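Local structure of putative glyoxalase superfamily protein (Ralstonia eutropha, 3IUZ) at residues 91-96 with 162-167; 208-213 with 285-290. The protein probably acts as an iron(II)-dependent dioxygenase of the glyoxalase superfamily, decarboxylating 2-oxoadipate to give 2-hydroxyglutarate. All coordinates share one frame; numbering follows the deposited sequence.

In the fold
The two contacts follow one another along the chain, neither nested nor crossed, and illustrate how successive loops are closed in a mixed alpha/beta protein. From residues 91-96, after strand 80-87, the chain runs through helix 101-110, strands 112-120, 125-132 and 141-147, and helix 154-164 before 162-167 returns to 91-96 and closes contact 1. Contact 2 opens at 208-213, just ahead of helix 213-222, and closes on strand 281-287. The two meet side by side, their centres about 15 Å apart: Asn166 OD1 probably accepts a hydrogen bond from Gly209 N. Helix 154-164 is shared, with Arg162 against Arg212 and Val163 against His208 and Pro211.

Contact 1 (91-96 with 162-167); sequences RDNGAL and RVTGNS
The carbonyl oxygen of Thr164 is held twice by Ser167, at 2.7 Å from Ser167 OG and 3.0 Å from Ser167 N, while from across the contact Asn93 CA adds only a long, bent CA-H...O contact to the same oxygen. Ser167 reaches it with both groups because OG is turned beside its own backbone N (chi1 -59°); the hydroxyl arrives a little out of the carbonyl plane. The Thr164 side chain points across to the loop 91-96. Its OG1, set between backbone N and carbonyl carbon (chi1 63°), lies 2.8 Å from Asp92 O and also within hydrogen-bonding reach of Val160 O in the preceding helical turn; its one proton can serve only one of them at a time. Beside it, Asn93 OD1 rests 3.4 Å from Thr164 CB, and the amide nitrogen of Asn93 turns back into its own loop, to weak bonds with Leu96 O and Pro97 O.

This is a meeting of two beta turns at the C-terminal end of a helix: a type I turn, Thr164 to Ser167, leads the chain out of helix 154-164, and a type II' turn, Asn93 to Leu96, with Gly94 at its second position, lies against it. The turns fit closely where neither has a side chain, with Gly94 CA 3.2 Å from Gly165 O. An almost straight bond, 2.8 Å long and 169° at the hydrogen, joins Ala95 N to Ser167 O. On the exposed margin, a water 2.7 Å from Asp92 OD1 donates to that carboxylate and, weakly, to Gly165 O. Leu96 CB meets Ser167 CB at 4.0 Å, and the Leu96 side chain continues onto Ala102 and Arg105 of helix 101-110.

Contact 2 (208-213 with 285-290); sequences HGVPRL and QFIGAQ
A single beta bridge, between Arg212 and Ile287, joins the loop entering helix 213-222 to the end of strand 281-287, which also pairs with strand 293-306. Two backbone bonds make it: Ile287 N gives its hydrogen to Pro211 O at 2.9 Å, and Leu213 N reaches Ile287 O at 2.7 Å, nearly straight at 171°. Ile287 thus spends both its polar backbone groups on the residues flanking Arg212, the bonding pattern of a parallel bridge, although the two chain directions differ by 68° and the pairing goes no further. Weaker CA-H...O contacts accompany each bond, from Phe286 to Pro211 O and from Arg212 to Ile287 O.

Side chains pack around the bridge. With CG1 swung anti to its backbone N (chi1 176°), Val210 lays this methyl along the strand, 3.2 Å from Gln285 O, 3.4 Å from Phe286 CA and 3.9 Å from Ile287 CD1. Leu213 CD1 sits over one face of the Phe286 ring, 4.1 Å above the plane and displaced toward the rim; Pro211 CG comes obliquely to Phe286 CD2 at 4.0 Å. Tyr216 of the following helix also meets this ring. Arg212 occupies the N-cap position, and the whole is an isolated beta bridge that pins the N-terminal start of helix 213-222 to the edge of the hairpin formed by strands 281-287 and 293-306.

Contact 1 (91-96 with 162-167)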
loop_
_atom_site.group_PDB
_atom_site.type_symbol
_atom_site.label_atom_id
_atom_site.label_comp_id
_atom_site.label_asym_id
_atom_site.label_seq_id
_atom_site.Cartn_x
_atom_site.Cartn_y
_atom_site.Cartn_z
ATOM N N ARG A 91 -1.800 -10.455 19.591
ATOM C CA ARG A 91 -3.170 -10.788 19.977
ATOM C C ARG A 91 -3.939 -9.582 20.542
ATOM O O ARG A 91 -5.172 -9.519 20.443
ATOM C CB ARG A 91 -3.129 -11.859 21.032
ATOM C CG ARG A 91 -4.501 -12.431 21.287
ATOM C CD ARG A 91 -4.575 -13.774 20.717
ATOM N NE ARG A 91 -5.851 -14.379 21.053
ATOM C CZ ARG A 91 -6.017 -15.646 21.389
ATOM N NH1 ARG A 91 -4.974 -16.480 21.502
ATOM N NH2 ARG A 91 -7.243 -16.090 21.602
ATOM N N ASP A 92 -3.227 -8.621 21.094
ATOM C CA ASP A 92 -3.872 -7.430 21.644
ATOM C C ASP A 92 -4.038 -6.383 20.552
ATOM O O ASP A 92 -3.308 -5.396 20.505
ATOM C CB ASP A 92 -3.066 -6.902 22.809
ATOM C CG ASP A 92 -3.843 -5.921 23.677
ATOM O OD1 ASP A 92 -5.054 -5.700 23.446
ATOM O OD2 ASP A 92 -3.207 -5.380 24.607
ATOM N N ASN A 93 -4.976 -6.639 19.650
ATOM C CA ASN A 93 -5.108 -5.866 18.400
ATOM C C ASN A 93 -6.483 -5.263 18.278
ATOM O O ASN A 93 -6.925 -4.932 17.185
ATOM C CB ASN A 93 -4.819 -6.745 17.187
ATOM C CG ASN A 93 -4.119 -5.992 16.058
ATOM O OD1 ASN A 93 -3.391 -5.045 16.301
ATOM N ND2 ASN A 93 -4.352 -6.414 14.813
ATOM N N GLY A 94 -7.192 -5.132 19.403
ATOM C CA GLY A 94 -8.528 -4.543 19.385
ATOM C C GLY A 94 -9.489 -5.353 18.540
ATOM O O GLY A 94 -9.553 -6.550 18.658
ATOM N N ALA A 95 -10.226 -4.704 17.659
ATOM C CA ALA A 95 -11.171 -5.383 16.766
ATOM C C ALA A 95 -10.582 -5.843 15.437
ATOM O O ALA A 95 -11.303 -6.388 14.594
ATOM C CB ALA A 95 -12.363 -4.485 16.516
ATOM N N LEU A 96 -9.272 -5.623 15.246
ATOM C CA LEU A 96 -8.584 -5.851 13.998
ATOM C C LEU A 96 -7.944 -7.231 14.002
ATOM O O LEU A 96 -7.230 -7.571 14.959
ATOM C CB LEU A 96 -7.493 -4.776 13.796
ATOM C CG LEU A 96 -6.882 -4.609 12.386
ATOM C CD1 LEU A 96 -7.960 -4.172 11.392
ATOM C CD2 LEU A 96 -5.718 -3.586 12.564
ATOM N N ARG A 162 -0.751 -1.244 24.210
ATOM C CA ARG A 162 -1.445 0.017 24.435
ATOM C C ARG A 162 -1.729 0.744 23.119
ATOM O O ARG A 162 -2.757 1.382 22.999
ATOM C CB ARG A 162 -0.697 0.944 25.405
ATOM C CG ARG A 162 -0.931 0.614 26.860
ATOM C CD ARG A 162 -0.471 1.776 27.727
ATOM N NE ARG A 162 0.968 1.875 27.595
ATOM C CZ ARG A 162 1.827 1.107 28.250
ATOM N NH1 ARG A 162 1.398 0.205 29.128
ATOM N NH2 ARG A 162 3.113 1.260 28.050
ATOM N N VAL A 163 -0.842 0.629 22.142
ATOM C CA VAL A 163 -1.006 1.343 20.888
ATOM C C VAL A 163 -2.061 0.646 20.026
ATOM O O VAL A 163 -2.978 1.309 19.541
ATOM C CB VAL A 163 0.337 1.536 20.131
ATOM C CG1 VAL A 163 0.088 1.960 18.698
ATOM C CG2 VAL A 163 1.251 2.573 20.862
ATOM N N THR A 164 -1.961 -0.673 19.896
ATOM C CA THR A 164 -2.832 -1.432 18.989
ATOM C C THR A 164 -4.127 -1.979 19.612
ATOM O O THR A 164 -5.060 -2.303 18.876
ATOM C CB THR A 164 -2.077 -2.606 18.296
ATOM O OG1 THR A 164 -1.634 -3.552 19.276
ATOM C CG2 THR A 164 -0.877 -2.089 17.462
ATOM N N GLY A 165 -4.209 -2.062 20.945
ATOM C CA GLY A 165 -5.283 -2.804 21.587
ATOM C C GLY A 165 -6.652 -2.134 21.519
ATOM O O GLY A 165 -7.650 -2.706 21.912
ATOM N N ASN A 166 -6.704 -0.943 20.959
ATOM C CA ASN A 166 -7.973 -0.238 20.760
ATOM C C ASN A 166 -8.368 -0.162 19.287
ATOM O O ASN A 166 -9.311 0.544 18.936
ATOM C CB ASN A 166 -7.895 1.191 21.369
ATOM C CG ASN A 166 -6.783 2.073 20.714
ATOM O OD1 ASN A 166 -6.549 2.023 19.485
ATOM N ND2 ASN A 166 -6.116 2.886 21.536
ATOM N N SER A 167 -7.653 -0.861 18.413
ATOM C CA SER A 167 -7.896 -0.718 16.988
ATOM C C SER A 167 -9.334 -0.985 16.595
ATOM O O SER A 167 -10.003 -1.918 17.136
ATOM C CB SER A 167 -7.025 -1.642 16.164
ATOM O OG SER A 167 -5.663 -1.412 16.378
HETATM O O HOH W 1 -6.545 -3.971 24.859
#

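Contact 2 (208-213 with 285-290)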
loop_
_atom_site.group_PDB
_atom_site.type_symbol
_atom_site.label_atom_id
_atom_site.label_comp_id
_atom_site.label_asym_id
_atom_site.label_seq_id
_atom_site.Cartn_x
_atom_site.Cartn_y
_atom_site.Cartn_z
ATOM N N HIS A 208 -5.928 2.334 14.914
ATOM C CA HIS A 208 -5.830 2.668 16.330
ATOM C C HIS A 208 -5.872 4.181 16.562
ATOM O O HIS A 208 -5.675 4.971 15.633
ATOM C CB HIS A 208 -4.590 2.007 16.979
ATOM C CG HIS A 208 -3.286 2.362 16.338
ATOM N ND1 HIS A 208 -2.636 1.531 15.438
ATOM C CD2 HIS A 208 -2.507 3.470 16.463
ATOM C CE1 HIS A 208 -1.514 2.123 15.041
ATOM N NE2 HIS A 208 -1.407 3.290 15.662
ATOM N N GLY A 209 -6.135 4.594 17.811
ATOM C CA GLY A 209 -6.193 6.004 18.159
ATOM C C GLY A 209 -4.807 6.598 18.311
ATOM O O GLY A 209 -3.817 5.893 18.215
ATOM N N VAL A 210 -4.770 7.904 18.558
ATOM C CA VAL A 210 -3.535 8.634 18.764
ATOM C C VAL A 210 -2.754 7.937 19.863
ATOM O O VAL A 210 -3.261 7.752 20.931
ATOM C CB VAL A 210 -3.819 10.108 19.153
ATOM C CG1 VAL A 210 -2.536 10.849 19.458
ATOM C CG2 VAL A 210 -4.640 10.808 18.060
ATOM N N PRO A 211 -1.526 7.524 19.594
ATOM C CA PRO A 211 -0.746 6.901 20.654
ATOM C C PRO A 211 -0.072 7.905 21.596
ATOM O O PRO A 211 0.132 9.072 21.239
ATOM C CB PRO A 211 0.350 6.182 19.892
ATOM C CG PRO A 211 0.584 7.036 18.751
ATOM C CD PRO A 211 -0.782 7.549 18.336
ATOM N N ARG A 212 0.306 7.399 22.771
ATOM C CA ARG A 212 1.041 8.177 23.768
ATOM C C ARG A 212 2.447 8.414 23.257
ATOM O O ARG A 212 3.075 7.529 22.697
ATOM C CB ARG A 212 1.139 7.411 25.060
ATOM C CG ARG A 212 -0.186 7.305 25.751
ATOM C CD ARG A 212 -0.130 6.492 26.999
ATOM N NE ARG A 212 -1.516 6.196 27.361
ATOM C CZ ARG A 212 -1.900 5.442 28.375
ATOM N NH1 ARG A 212 -0.992 4.908 29.199
ATOM N NH2 ARG A 212 -3.207 5.242 28.573
ATOM N N LEU A 213 2.940 9.617 23.461
ATOM C CA LEU A 213 4.248 9.948 22.994
ATOM C C LEU A 213 5.258 9.006 23.630
ATOM O O LEU A 213 6.165 8.494 22.958
ATOM C CB LEU A 213 4.555 11.422 23.316
ATOM C CG LEU A 213 5.985 11.879 22.949
ATOM C CD1 LEU A 213 6.220 11.750 21.476
ATOM C CD2 LEU A 213 6.235 13.312 23.381
ATOM N N GLN A 285 0.034 13.504 15.587
ATOM C CA GLN A 285 -0.351 13.769 16.953
ATOM C C GLN A 285 -0.009 12.616 17.886
ATOM O O GLN A 285 -0.024 11.457 17.517
ATOM C CB GLN A 285 -1.846 14.053 17.024
ATOM C CG GLN A 285 -2.235 15.326 16.306
ATOM C CD GLN A 285 -3.720 15.540 16.268
ATOM O OE1 GLN A 285 -4.501 14.610 16.058
ATOM N NE2 GLN A 285 -4.120 16.775 16.456
ATOM N N PHE A 286 0.280 12.967 19.115
ATOM C CA PHE A 286 0.557 12.050 20.185
ATOM C C PHE A 286 -0.048 12.544 21.502
ATOM O O PHE A 286 -0.309 13.722 21.671
ATOM C CB PHE A 286 2.049 11.921 20.424
ATOM C CG PHE A 286 2.804 11.437 19.254
ATOM C CD1 PHE A 286 3.206 12.318 18.262
ATOM C CD2 PHE A 286 3.153 10.088 19.134
ATOM C CE1 PHE A 286 3.955 11.861 17.169
ATOM C CE2 PHE A 286 3.879 9.643 18.060
ATOM C CZ PHE A 286 4.289 10.543 17.065
ATOM N N ILE A 287 -0.221 11.636 22.443
ATOM C CA ILE A 287 -0.730 11.994 23.766
ATOM C C ILE A 287 0.442 12.185 24.686
ATOM O O ILE A 287 1.299 11.294 24.874
ATOM C CB ILE A 287 -1.698 10.963 24.340
ATOM C CG1 ILE A 287 -2.843 10.706 23.344
ATOM C CG2 ILE A 287 -2.208 11.413 25.753
ATOM C CD1 ILE A 287 -3.727 11.908 22.989
ATOM N N GLY A 288 0.481 13.381 25.259
ATOM C CA GLY A 288 1.541 13.776 26.174
ATOM C C GLY A 288 1.395 13.252 27.593
ATOM O O GLY A 288 0.404 12.628 27.925
ATOM N N ALA A 289 2.401 13.518 28.417
ATOM C CA ALA A 289 2.468 12.971 29.772
ATOM C C ALA A 289 1.263 13.375 30.646
ATOM O O ALA A 289 0.922 12.656 31.589
ATOM C CB ALA A 289 3.761 13.400 30.463
ATOM N N GLN A 290 0.609 14.486 30.342
ATOM C CA GLN A 290 -0.544 14.885 31.146
ATOM C C GLN A 290 -1.809 14.759 30.350
ATOM O O GLN A 290 -2.764 15.480 30.601
ATOM C CB GLN A 290 -0.373 16.315 31.666
ATOM C CG GLN A 290 0.833 16.424 32.599
ATOM C CD GLN A 290 1.059 17.815 33.112
ATOM O OE1 GLN A 290 1.977 18.508 32.671
ATOM N NE2 GLN A 290 0.224 18.242 34.058
#